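Local structure of glycosyltransferase (duf1792) (Streptococcus sanguinis, 5V4A) at residues S59-E64 with R105-G110; G148-S153 with I255-D260. The protein is the C-terminal GT-D-fold glycosyltransferase domain of a longer streptococcal protein and binds uridine diphosphate, consistent with sugar transfer from a nucleotide donor. All blocks are in the same frame, centred on the assembly; numbering follows the deposited sequence.

Contact 1 of 2, residues S59-E64 with R105-G110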
ATOM      1  N   SER A  59      -3.348 -11.305 -26.478  1.00 27.16           N
ATOM      2  CA  SER A  59      -2.871 -10.448 -27.550  1.00 29.34           C
ATOM      3  C   SER A  59      -3.409  -9.024 -27.463  1.00 23.08           C
ATOM      4  O   SER A  59      -3.100  -8.213 -28.331  1.00 25.09           O
ATOM      5  CB  SER A  59      -3.263 -11.056 -28.896  1.00 27.66           C
ATOM      6  OG  SER A  59      -4.670 -10.975 -29.071  1.00 31.20           O
ATOM      7  N   MET A  60      -4.222  -8.728 -26.456  1.00 22.35           N
ATOM      8  CA  MET A  60      -4.901  -7.449 -26.294  1.00 22.74           C
ATOM      9  C   MET A  60      -4.036  -6.432 -25.562  1.00 23.85           C
ATOM     10  O   MET A  60      -3.186  -6.787 -24.742  1.00 21.97           O
ATOM     11  CB  MET A  60      -6.202  -7.673 -25.545  1.00 19.20           C
ATOM     12  CG  MET A  60      -7.271  -8.141 -26.459  1.00 30.36           C
ATOM     13  SD  MET A  60      -8.718  -8.386 -25.478  1.00 36.72           S
ATOM     14  CE  MET A  60      -9.487  -6.786 -25.701  1.00 36.57           C
ATOM     15  N   GLU A  61      -4.280  -5.153 -25.844  1.00 24.44           N
ATOM     16  CA  GLU A  61      -3.544  -4.076 -25.193  1.00 19.29           C
ATOM     17  C   GLU A  61      -4.254  -3.598 -23.933  1.00 20.38           C
ATOM     18  O   GLU A  61      -5.484  -3.643 -23.825  1.00 19.77           O
ATOM     19  CB  GLU A  61      -3.329  -2.901 -26.150  1.00 26.28           C
ATOM     20  CG  GLU A  61      -2.777  -3.327 -27.503  1.00 45.37           C
ATOM     21  CD  GLU A  61      -2.576  -2.158 -28.449  1.00 58.22           C
ATOM     22  OE1 GLU A  61      -3.407  -1.223 -28.427  1.00 57.25           O
ATOM     23  OE2 GLU A  61      -1.591  -2.184 -29.221  1.00 62.79           O
ATOM     24  N   SER A  62      -3.456  -3.135 -22.974  1.00 18.92           N
ATOM     25  CA  SER A  62      -3.960  -2.732 -21.672  1.00 21.03           C
ATOM     26  C   SER A  62      -4.380  -1.262 -21.685  1.00 22.11           C
ATOM     27  O   SER A  62      -3.797  -0.434 -22.394  1.00 20.83           O
ATOM     28  CB  SER A  62      -2.897  -2.967 -20.596  1.00 24.12           C
ATOM     29  OG  SER A  62      -2.593  -4.347 -20.449  1.00 22.71           O
ATOM     30  N   ASP A  63      -5.399  -0.948 -20.887  1.00 22.68           N
ATOM     31  CA  ASP A  63      -5.908   0.415 -20.768  1.00 21.99           C
ATOM     32  C   ASP A  63      -6.615   0.554 -19.421  1.00 20.89           C
ATOM     33  O   ASP A  63      -6.721  -0.403 -18.656  1.00 19.22           O
ATOM     34  CB  ASP A  63      -6.825   0.748 -21.949  1.00 29.56           C
ATOM     35  CG  ASP A  63      -8.074  -0.130 -22.005  1.00 31.75           C
ATOM     36  OD1 ASP A  63      -8.556  -0.594 -20.957  1.00 24.80           O
ATOM     37  OD2 ASP A  63      -8.553  -0.409 -23.126  1.00 32.37           O
ATOM     38  N   GLU A  64      -7.156   1.750 -19.163  1.00 20.56           N
ATOM     39  CA  GLU A  64      -7.742   2.038 -17.854  1.00 20.20           C
ATOM     40  C   GLU A  64      -8.949   1.163 -17.533  1.00 16.61           C
ATOM     41  O   GLU A  64      -9.361   1.109 -16.371  1.00 15.74           O
ATOM     42  CB  GLU A  64      -8.167   3.497 -17.801  1.00 25.47           C
ATOM     43  CG  GLU A  64      -9.135   3.822 -18.932  1.00 32.24           C
ATOM     44  CD  GLU A  64      -9.668   5.234 -18.892  1.00 39.37           C
ATOM     45  OE1 GLU A  64      -9.733   5.859 -19.974  1.00 45.00           O
ATOM     46  OE2 GLU A  64     -10.061   5.695 -17.800  1.00 36.89           O
ATOM     47  N   ARG A 105       1.968  -8.670 -28.531  1.00 33.21           N
ATOM     48  CA  ARG A 105       2.523  -7.571 -29.310  1.00 29.03           C
ATOM     49  C   ARG A 105       2.014  -6.217 -28.825  1.00 35.95           C
ATOM     50  O   ARG A 105       2.202  -5.203 -29.501  1.00 40.92           O
ATOM     51  CB  ARG A 105       2.186  -7.790 -30.789  1.00 27.25           C
ATOM     52  CG  ARG A 105       2.921  -8.987 -31.375  1.00 36.98           C
ATOM     53  CD  ARG A 105       2.083  -9.750 -32.398  1.00 48.84           C
ATOM     54  NE  ARG A 105       2.050  -9.165 -33.730  1.00 58.40           N
ATOM     55  CZ  ARG A 105       1.671  -9.834 -34.816  1.00 64.75           C
ATOM     56  NH1 ARG A 105       1.295 -11.105 -34.716  1.00 66.00           N
ATOM     57  NH2 ARG A 105       1.664  -9.234 -35.999  1.00 66.84           N
ATOM     58  N   ALA A 106       1.424  -6.176 -27.633  1.00 37.28           N
ATOM     59  CA  ALA A 106       0.952  -4.928 -27.064  1.00 37.62           C
ATOM     60  C   ALA A 106       2.131  -4.067 -26.618  1.00 29.00           C
ATOM     61  O   ALA A 106       3.241  -4.571 -26.425  1.00 22.91           O
ATOM     62  CB  ALA A 106       0.023  -5.203 -25.884  1.00 40.78           C
ATOM     63  N   PRO A 107       1.921  -2.751 -26.491  1.00 30.37           N
ATOM     64  CA  PRO A 107       3.004  -1.886 -25.993  1.00 30.96           C
ATOM     65  C   PRO A 107       3.534  -2.280 -24.622  1.00 24.22           C
ATOM     66  O   PRO A 107       4.751  -2.248 -24.413  1.00 23.65           O
ATOM     67  CB  PRO A 107       2.352  -0.495 -25.972  1.00 35.04           C
ATOM     68  CG  PRO A 107       1.274  -0.566 -26.988  1.00 35.59           C
ATOM     69  CD  PRO A 107       0.757  -1.974 -26.954  1.00 32.58           C
ATOM     70  N   TRP A 108       2.660  -2.640 -23.681  1.00 21.02           N
ATOM     71  CA  TRP A 108       3.082  -2.974 -22.326  1.00 20.14           C
ATOM     72  C   TRP A 108       2.074  -3.922 -21.691  1.00 21.93           C
ATOM     73  O   TRP A 108       0.932  -4.046 -22.142  1.00 23.72           O
ATOM     74  CB  TRP A 108       3.254  -1.717 -21.440  1.00 24.19           C
ATOM     75  CG  TRP A 108       1.976  -0.945 -21.180  1.00 22.93           C
ATOM     76  CD1 TRP A 108       1.441   0.049 -21.960  1.00 30.06           C
ATOM     77  CD2 TRP A 108       1.068  -1.121 -20.085  1.00 20.66           C
ATOM     78  NE1 TRP A 108       0.268   0.504 -21.411  1.00 26.61           N
ATOM     79  CE2 TRP A 108       0.019  -0.192 -20.257  1.00 19.69           C
ATOM     80  CE3 TRP A 108       1.046  -1.964 -18.967  1.00 15.98           C
ATOM     81  CZ2 TRP A 108      -1.041  -0.089 -19.363  1.00 17.65           C
ATOM     82  CZ3 TRP A 108      -0.010  -1.860 -18.076  1.00 15.54           C
ATOM     83  CH2 TRP A 108      -1.041  -0.933 -18.285  1.00 21.20           C
ATOM     84  N   TYR A 109       2.528  -4.604 -20.634  1.00 18.25           N
ATOM     85  CA  TYR A 109       1.711  -5.524 -19.857  1.00 22.74           C
ATOM     86  C   TYR A 109       1.974  -5.304 -18.375  1.00 17.80           C
ATOM     87  O   TYR A 109       3.067  -4.891 -17.979  1.00 20.14           O
ATOM     88  CB  TYR A 109       2.016  -6.986 -20.203  1.00 19.65           C
ATOM     89  CG  TYR A 109       1.646  -7.368 -21.615  1.00 17.83           C
ATOM     90  CD1 TYR A 109       2.492  -7.067 -22.684  1.00 21.67           C
ATOM     91  CD2 TYR A 109       0.461  -8.042 -21.887  1.00 22.51           C
ATOM     92  CE1 TYR A 109       2.155  -7.414 -23.987  1.00 23.43           C
ATOM     93  CE2 TYR A 109       0.125  -8.403 -23.185  1.00 22.34           C
ATOM     94  CZ  TYR A 109       0.974  -8.080 -24.226  1.00 19.16           C
ATOM     95  OH  TYR A 109       0.643  -8.425 -25.510  1.00 22.42           O
ATOM     96  N   GLY A 110       0.965  -5.592 -17.561  1.00 16.70           N
ATOM     97  CA  GLY A 110       1.150  -5.652 -16.125  1.00 14.85           C
ATOM     98  C   GLY A 110       1.878  -6.931 -15.753  1.00 17.31           C
ATOM     99  O   GLY A 110       2.190  -7.769 -16.598  1.00 15.10           O
TER
HETATM  100  O   HOH W   1      -0.890  -8.177 -29.497  1.00 32.03           O
HETATM  101  O   HOH W   2      -1.462  -5.611 -22.908  1.00 20.91           O
HETATM  102  O   HOH W   3      -0.830  -2.428 -23.687  1.00 20.93           O
HETATM  103  O   HOH W   4      -2.352   2.008 -21.531  1.00 23.11           O

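Contact 2 of 2, residues G148-S153 with I255-D260. With UDP (uridine-5'-diphosphate), chain C.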
ATOM      1  N   GLY A 148     -12.889 -21.600  -6.475  1.00 18.08           N
ATOM      2  CA  GLY A 148     -13.177 -23.021  -6.427  1.00 12.10           C
ATOM      3  C   GLY A 148     -13.414 -23.560  -5.018  1.00 13.57           C
ATOM      4  O   GLY A 148     -13.172 -22.903  -4.001  1.00 11.86           O
ATOM      5  N   LEU A 149     -13.885 -24.809  -4.987  1.00 15.40           N
ATOM      6  CA  LEU A 149     -14.291 -25.444  -3.737  1.00 13.86           C
ATOM      7  C   LEU A 149     -13.147 -25.494  -2.725  1.00 12.30           C
ATOM      8  O   LEU A 149     -13.369 -25.295  -1.526  1.00 14.36           O
ATOM      9  CB  LEU A 149     -14.822 -26.853  -4.017  1.00 13.81           C
ATOM     10  CG  LEU A 149     -15.346 -27.621  -2.807  1.00 12.85           C
ATOM     11  CD1 LEU A 149     -16.461 -26.836  -2.110  1.00 12.71           C
ATOM     12  CD2 LEU A 149     -15.802 -29.026  -3.187  1.00 24.71           C
ATOM     13  N   THR A 150     -11.925 -25.764  -3.185  1.00 12.37           N
ATOM     14  CA  THR A 150     -10.777 -25.919  -2.291  1.00 16.52           C
ATOM     15  C   THR A 150      -9.994 -24.635  -2.083  1.00 15.22           C
ATOM     16  O   THR A 150      -9.101 -24.606  -1.230  1.00 16.38           O
ATOM     17  CB  THR A 150      -9.830 -27.011  -2.819  1.00 18.59           C
ATOM     18  OG1 THR A 150      -9.290 -26.616  -4.089  1.00 17.90           O
ATOM     19  CG2 THR A 150     -10.543 -28.357  -2.928  1.00 18.01           C
ATOM     20  N   SER A 151     -10.329 -23.577  -2.832  1.00 11.93           N
ATOM     21  CA  SER A 151      -9.604 -22.312  -2.757  1.00 17.29           C
ATOM     22  C   SER A 151      -9.635 -21.733  -1.344  1.00 15.81           C
ATOM     23  O   SER A 151      -8.587 -21.426  -0.765  1.00 23.84           O
ATOM     24  CB  SER A 151     -10.222 -21.331  -3.754  1.00 15.23           C
ATOM     25  OG  SER A 151      -9.835 -21.640  -5.083  1.00 20.03           O
ATOM     26  N   ARG A 152     -10.841 -21.563  -0.788  1.00 12.41           N
ATOM     27  CA  ARG A 152     -11.063 -21.062   0.569  1.00 15.69           C
ATOM     28  C   ARG A 152     -10.186 -19.839   0.867  1.00 19.62           C
ATOM     29  O   ARG A 152      -9.595 -19.694   1.943  1.00 13.65           O
ATOM     30  CB  ARG A 152     -10.850 -22.210   1.575  1.00 15.56           C
ATOM     31  CG  ARG A 152     -11.910 -23.318   1.342  1.00 16.63           C
ATOM     32  CD  ARG A 152     -11.755 -24.584   2.203  1.00 15.34           C
ATOM     33  NE  ARG A 152     -12.101 -24.407   3.600  1.00 22.91           N
ATOM     34  CZ  ARG A 152     -13.327 -24.530   4.090  1.00 20.33           C
ATOM     35  NH1 ARG A 152     -14.333 -24.812   3.289  1.00 19.15           N
ATOM     36  NH2 ARG A 152     -13.543 -24.365   5.389  1.00 25.72           N
ATOM     37  N   SER A 153     -10.136 -18.920  -0.096  1.00 19.67           N
ATOM     38  CA  SER A 153      -9.311 -17.730   0.038  1.00 10.98           C
ATOM     39  C   SER A 153      -9.722 -16.921   1.265  1.00 13.34           C
ATOM     40  O   SER A 153     -10.905 -16.640   1.477  1.00 17.93           O
ATOM     41  CB  SER A 153      -9.422 -16.884  -1.237  1.00 11.70           C
ATOM     42  OG  SER A 153      -8.927 -17.633  -2.338  1.00 18.13           O
ATOM     43  N   ILE A 255      -6.607 -33.000   1.502  1.00 22.75           N
ATOM     44  CA  ILE A 255      -7.235 -31.773   1.977  1.00 25.77           C
ATOM     45  C   ILE A 255      -8.462 -32.142   2.800  1.00 22.80           C
ATOM     46  O   ILE A 255      -9.370 -32.816   2.300  1.00 24.09           O
ATOM     47  CB  ILE A 255      -7.624 -30.855   0.798  1.00 20.89           C
ATOM     48  CG1 ILE A 255      -6.371 -30.269   0.139  1.00 20.47           C
ATOM     49  CG2 ILE A 255      -8.588 -29.757   1.250  1.00 20.38           C
ATOM     50  CD1 ILE A 255      -6.679 -29.432  -1.081  1.00 27.09           C
ATOM     51  N   GLU A 256      -8.526 -31.638   4.032  1.00 25.98           N
ATOM     52  CA  GLU A 256      -9.691 -31.807   4.895  1.00 23.97           C
ATOM     53  C   GLU A 256     -10.072 -30.429   5.430  1.00 23.46           C
ATOM     54  O   GLU A 256      -9.263 -29.763   6.081  1.00 23.73           O
ATOM     55  CB  GLU A 256      -9.386 -32.824   6.022  1.00 25.61           C
ATOM     56  CG  GLU A 256      -8.602 -32.279   7.208  1.00 44.02           C
ATOM     57  CD  GLU A 256      -7.095 -32.421   7.060  1.00 53.98           C
ATOM     58  OE1 GLU A 256      -6.388 -31.919   7.958  1.00 56.03           O
ATOM     59  OE2 GLU A 256      -6.624 -33.033   6.068  1.00 55.62           O
ATOM     60  N   PHE A 257     -11.275 -29.966   5.095  1.00 23.74           N
ATOM     61  CA  PHE A 257     -11.662 -28.594   5.416  1.00 25.82           C
ATOM     62  C   PHE A 257     -11.794 -28.389   6.923  1.00 25.30           C
ATOM     63  O   PHE A 257     -12.311 -29.245   7.644  1.00 28.29           O
ATOM     64  CB  PHE A 257     -12.986 -28.219   4.736  1.00 21.14           C
ATOM     65  CG  PHE A 257     -12.932 -28.190   3.220  1.00 20.07           C
ATOM     66  CD1 PHE A 257     -11.742 -27.927   2.549  1.00 19.62           C
ATOM     67  CD2 PHE A 257     -14.081 -28.381   2.475  1.00 19.63           C
ATOM     68  CE1 PHE A 257     -11.693 -27.888   1.169  1.00 24.36           C
ATOM     69  CE2 PHE A 257     -14.041 -28.337   1.084  1.00 22.98           C
ATOM     70  CZ  PHE A 257     -12.842 -28.095   0.433  1.00 18.37           C
ATOM     71  N   ARG A 258     -11.346 -27.227   7.392  1.00 22.90           N
ATOM     72  CA  ARG A 258     -11.673 -26.790   8.739  1.00 33.29           C
ATOM     73  C   ARG A 258     -13.071 -26.197   8.704  1.00 25.20           C
ATOM     74  O   ARG A 258     -13.429 -25.502   7.753  1.00 33.52           O
ATOM     75  CB  ARG A 258     -10.674 -25.732   9.215  1.00 34.44           C
ATOM     76  CG  ARG A 258      -9.301 -26.245   9.627  1.00 45.62           C
ATOM     77  CD  ARG A 258      -9.083 -26.256  11.145  1.00 47.99           C
ATOM     78  NE  ARG A 258      -7.664 -26.114  11.478  1.00 49.71           N
ATOM     79  CZ  ARG A 258      -6.935 -27.037  12.103  1.00 53.76           C
ATOM     80  NH1 ARG A 258      -7.484 -28.186  12.481  1.00 52.78           N
ATOM     81  NH2 ARG A 258      -5.648 -26.817  12.349  1.00 54.40           N
ATOM     82  N   ASP A 259     -13.879 -26.490   9.720  1.00 25.46           N
ATOM     83  CA  ASP A 259     -15.206 -25.888   9.755  1.00 31.03           C
ATOM     84  C   ASP A 259     -15.058 -24.393  10.012  1.00 33.86           C
ATOM     85  O   ASP A 259     -14.581 -23.981  11.076  1.00 33.29           O
ATOM     86  CB  ASP A 259     -16.088 -26.544  10.810  1.00 41.21           C
ATOM     87  CG  ASP A 259     -17.559 -26.252  10.585  1.00 50.83           C
ATOM     88  OD1 ASP A 259     -17.907 -25.770   9.481  1.00 51.58           O
ATOM     89  OD2 ASP A 259     -18.365 -26.495  11.509  1.00 57.73           O
ATOM     90  N   ASP A 260     -15.501 -23.574   9.063  1.00 30.95           N
ATOM     91  CA  ASP A 260     -15.396 -22.127   9.194  1.00 23.68           C
ATOM     92  C   ASP A 260     -16.789 -21.554   8.993  1.00 25.75           C
ATOM     93  O   ASP A 260     -17.347 -21.637   7.892  1.00 24.32           O
ATOM     94  CB  ASP A 260     -14.398 -21.557   8.183  1.00 21.25           C
ATOM     95  CG  ASP A 260     -13.978 -20.140   8.505  1.00 33.61           C
ATOM     96  OD1 ASP A 260     -14.816 -19.212   8.443  1.00 28.27           O
ATOM     97  OD2 ASP A 260     -12.790 -19.962   8.842  1.00 43.12           O
TER
HETATM   98  N1  UDP C 301      -8.949 -23.044  -9.550  1.00 11.34           N
HETATM   99  C2  UDP C 301     -10.262 -23.394  -9.347  1.00 10.60           C
HETATM  100  N3  UDP C 301     -10.852 -24.069 -10.383  1.00 14.87           N
HETATM  101  C4  UDP C 301     -10.267 -24.427 -11.582  1.00 14.81           C
HETATM  102  C5  UDP C 301      -8.907 -24.019 -11.725  1.00  9.50           C
HETATM  103  C6  UDP C 301      -8.303 -23.340 -10.727  1.00  9.59           C
HETATM  104  O2  UDP C 301     -10.869 -23.130  -8.320  1.00 18.30           O
HETATM  105  O4  UDP C 301     -10.939 -25.034 -12.437  1.00 17.16           O
HETATM  106  C1' UDP C 301      -8.284 -22.243  -8.487  1.00 15.16           C
HETATM  107  C2' UDP C 301      -7.247 -22.941  -7.616  1.00 20.59           C
HETATM  108  O2' UDP C 301      -7.868 -23.758  -6.625  1.00 16.95           O
HETATM  109  C3' UDP C 301      -6.509 -21.715  -7.038  1.00 18.77           C
HETATM  110  C4' UDP C 301      -6.633 -20.658  -8.154  1.00 18.02           C
HETATM  111  O4' UDP C 301      -7.574 -21.197  -9.106  1.00 13.61           O
HETATM  112  O3' UDP C 301      -7.144 -21.186  -5.879  1.00 17.53           O
HETATM  113  C5' UDP C 301      -5.344 -20.278  -8.843  1.00 12.73           C
HETATM  114  O5' UDP C 301      -5.553 -19.418  -9.986  1.00 10.41           O
HETATM  115  PA  UDP C 301      -4.352 -19.020 -10.934  1.00 14.88           P
HETATM  116  O1A UDP C 301      -3.832 -20.236 -11.696  1.00 21.32           O
HETATM  117  O2A UDP C 301      -4.810 -17.859 -11.736  1.00 18.96           O
HETATM  118  O3A UDP C 301      -3.161 -18.575  -9.907  1.00 16.29           O
HETATM  119  PB  UDP C 301      -1.791 -17.787 -10.082  1.00 14.72           P
HETATM  120  O1B UDP C 301      -1.802 -17.407 -11.568  1.00 17.49           O
HETATM  121  O2B UDP C 301      -0.727 -18.875  -9.807  1.00 14.63           O
HETATM  122  O3B UDP C 301      -1.716 -16.597  -9.174  1.00 17.22           O
HETATM  123  O   HOH W   5     -10.262 -24.840   5.788  1.00 21.72           O

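Contact 1 of 2, residues S59-E64 with R105-G110
Ser62 lays its CB over one face of the Trp108 indole, a CH-pi contact over the six-membered ring, displaced toward its rim, 3.8 Å from CB to the ring centroid and 20° off the normal. At the indole edge, in its plane, a water accepts from Trp108 NE1 and donates to Ser62 O. Another, above the indole and offset toward the rim, accepts from Ser62 N and donates to Trp108 O, at 2.8 Å from each. Over one face of the Tyr109 ring sits a third water, donating to Met60 O and Trp108 O. Waters make the polar links between the two loops; a fourth bridges Ser59 O and Arg105 N. With OG set beside its backbone N (chi1 -64°), Ser62 hydrogen-bonds the water over Tyr109 at 3.0 Å from OG, which also accepts from the N-H of Val68, on strand 66-70. The extended Glu61 crosses Pro107 at about a right angle, OE2 lying 3.3 Å from Pro107 CD, and Glu61 CG rests 3.7 Å from Ala106 CB. The Tyr109 hydroxyl accepts from Ala106 N at 3.2 Å. The two helix-to-strand loops meet where parallel neighbours 66-70 and 110-111 begin, in the three-stranded sheet of the GT-D fold.

Contact 2 of 2, residues G148-S153 with I255-D260
Arg152 bends at chi3 (72°) after an extended start, and this turn lays its guanidinium flat on Phe257, whose own CG stands beside its backbone N (chi1 -65°) and presents the ring. The two planes are only 10° apart and the centres 4.3 Å apart, an off-centre cation-pi stack in which NH1 lies over the ring toward its rim. Before the bend, Arg152 CD already meets the same face, 3.4 Å from Phe257 CD1. One water links the side chain to the other loop, accepting from Arg152 NE at 2.9 Å and from Arg258 N. The far end of the ring is received by the turn itself: Phe257 CZ is 3.5 Å from Leu149 O and 4.1 Å from Thr150 CG2. On the ligand side of the turn, Ser151 OG hydrogen-bonds UDP O3' at 2.8 Å, and Thr150 OG1 is held by Asp252. The turn follows strand 142-148, in the middle of the five-stranded parallel sheet; across the contact, Asp260 OD1 caps helix 261-266 by accepting from Tyr263 N, and the Tyr263 ring makes a second cation-pi contact with Arg152, joining the nucleotide-binding turn to that C-terminal helix.

In the fold
Traced from the N terminus, the chain shows how two long-range closures can follow one another in series. Contact 1 comes first: it brings together the loops leaving helices 48-58 and 82-103, closing a 40-residue excursion that contains strand 66-70 and the whole of helix 82-103, at the smaller, three-stranded sheet. Contact 2 opens only later, so the two neither nest nor cross. Its longer loop of 101 residues runs through the rest of the larger sheet apart from strand 267-270, and it joins the loop after central strand 142-148 to the segment leading into helix 261-266. Their centres lie 35 Å apart, on opposite sides of the chain's centre; only contact 2 itself includes UDP-binding residues.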